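Local coordinates for lipolytic protein G-D-S-L family (Veillonella parvula DSM 2008, PDB 4RW0) that probably hydrolyses ester bonds of lipid or other acyl substrates, at residues A[115-118]-A[119-123]. Residues are numbered along the deposited sequence; the frame is centred on the assembly and turned at random.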
loop_
_atom_site.group_PDB
_atom_site.type_symbol
_atom_site.label_atom_id
_atom_site.label_comp_id
_atom_site.label_asym_id
_atom_site.label_seq_id
_atom_site.Cartn_x
_atom_site.Cartn_y
_atom_site.Cartn_z
ATOM N N SER A 115 -16.069 -3.434 8.422
ATOM C CA SER A 115 -17.449 -3.117 8.715
ATOM C C SER A 115 -18.451 -3.720 7.736
ATOM O O SER A 115 -19.622 -3.528 7.946
ATOM C CB SER A 115 -17.642 -1.587 8.598
ATOM O OG SER A 115 -17.164 -1.204 7.313
ATOM N N ASP A 116 -18.012 -4.302 6.620
ATOM C CA ASP A 116 -18.937 -4.772 5.580
ATOM C C ASP A 116 -18.325 -5.937 4.800
ATOM O O ASP A 116 -18.041 -5.849 3.589
ATOM C CB ASP A 116 -19.296 -3.593 4.640
ATOM C CG ASP A 116 -20.530 -3.878 3.770
ATOM O OD1 ASP A 116 -21.309 -4.793 4.083
ATOM O OD2 ASP A 116 -20.693 -3.192 2.758
HETATM N N MSE A 117 -18.083 -7.030 5.511
HETATM C CA MSE A 117 -17.375 -8.137 4.936
HETATM C C MSE A 117 -18.174 -8.830 3.822
HETATM O O MSE A 117 -17.579 -9.551 3.020
HETATM C CB MSE A 117 -16.909 -9.086 6.042
HETATM C CG MSE A 117 -15.837 -8.432 6.974
HETATM SE SE MSE A 117 -14.219 -7.968 5.916
HETATM C CE MSE A 117 -13.338 -9.695 5.775
ATOM N N ASP A 118 -19.479 -8.593 3.733
ATOM C CA ASP A 118 -20.316 -9.206 2.664
ATOM C C ASP A 118 -20.743 -8.252 1.598
ATOM O O ASP A 118 -21.430 -8.679 0.672
ATOM C CB ASP A 118 -21.631 -9.791 3.225
ATOM C CG ASP A 118 -21.393 -10.918 4.181
ATOM O OD1 ASP A 118 -20.413 -11.670 3.976
ATOM O OD2 ASP A 118 -22.182 -11.047 5.145
ATOM N N GLY A 119 -20.388 -6.969 1.732
ATOM C CA GLY A 119 -20.706 -5.933 0.734
ATOM C C GLY A 119 -19.439 -5.274 0.167
ATOM O O GLY A 119 -18.801 -5.797 -0.742
ATOM N N LEU A 120 -19.043 -4.154 0.765
ATOM C CA LEU A 120 -17.856 -3.422 0.283
ATOM C C LEU A 120 -16.569 -4.241 0.228
ATOM O O LEU A 120 -15.737 -4.049 -0.671
ATOM C CB LEU A 120 -17.644 -2.164 1.102
ATOM C CG LEU A 120 -18.760 -1.173 0.933
ATOM C CD1 LEU A 120 -18.452 0.048 1.739
ATOM C CD2 LEU A 120 -18.950 -0.835 -0.540
ATOM N N ASP A 121 -16.377 -5.173 1.156
ATOM C CA ASP A 121 -15.131 -5.922 1.116
ATOM C C ASP A 121 -14.971 -6.781 -0.090
ATOM O O ASP A 121 -13.838 -7.192 -0.442
ATOM C CB ASP A 121 -14.970 -6.833 2.351
ATOM C CG ASP A 121 -13.529 -7.313 2.505
ATOM O OD1 ASP A 121 -12.629 -6.411 2.620
ATOM O OD2 ASP A 121 -13.283 -8.536 2.400
ATOM N N LEU A 122 -16.109 -7.143 -0.701
ATOM C CA LEU A 122 -16.029 -7.930 -1.940
ATOM C C LEU A 122 -15.408 -7.111 -3.091
ATOM O O LEU A 122 -14.689 -7.665 -3.940
ATOM C CB LEU A 122 -17.402 -8.477 -2.364
ATOM C CG LEU A 122 -18.197 -9.258 -1.303
ATOM C CD1 LEU A 122 -19.561 -9.693 -1.858
ATOM C CD2 LEU A 122 -17.421 -10.482 -0.867
ATOM N N VAL A 123 -15.640 -5.809 -3.090
ATOM C CA VAL A 123 -15.015 -4.929 -4.106
ATOM C C VAL A 123 -13.485 -4.926 -3.918
ATOM O O VAL A 123 -12.692 -5.110 -4.876
ATOM C CB VAL A 123 -15.549 -3.512 -3.998
ATOM C CG1 VAL A 123 -14.976 -2.660 -5.114
ATOM C CG2 VAL A 123 -17.072 -3.477 -4.057
HETATM O O HOH W 1 -15.093 -10.437 2.353
#
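Asp116 grips the chain three to five residues ahead with both its carboxylate and its carbonyl, where the loop following strand 104-108 runs into helix 120-138. In Asp116, chi1 of -164° puts CG anti to the backbone N and swings the carboxylate over the turn, and Asp116 OD2 takes the N-H of Leu120, 2.8 Å from Leu120 N. That bond is nearly straight (170° at the hydrogen), yet the donor stands well above the carboxylate plane. Asp116 OD2 also lies 3.3 Å from CG of Leu120, whose side chain runs at a slant to that of Asp116. The carbonyl O of Asp116 accepts twice, from opposite faces of its plane: Gly119 N at 3.2 Å closes a type I beta turn, and Asp121 N at 3.0 Å is held more nearly in line with the C=O.

Selenomethionine Met117, bent at chi2 and chi3, folds alongside Asp121, with Met117 SE standing 3.5 Å from the carboxylate carbon Asp121 CG. A water donates to both Met117 O and Asp121 OD2, the latter at 2.6 Å. Asp121 OD2 is also hydrogen-bonded to Tyr146 OH of helix 145-154, and Asp121 OD1 to Ile113 N, so the buried carboxylate has partners at both oxygens. Leu122 CD1 lies 3.3 Å from Asp118 O.

With an alanine here in place of Asp116 the carboxylate is gone, which would probably leave Leu120 N without this acceptor and open a gap against Leu120 CG. The carboxylate thus meets a backbone N-H at the helix start, an arrangement consistent with electrostatic stabilisation of that end.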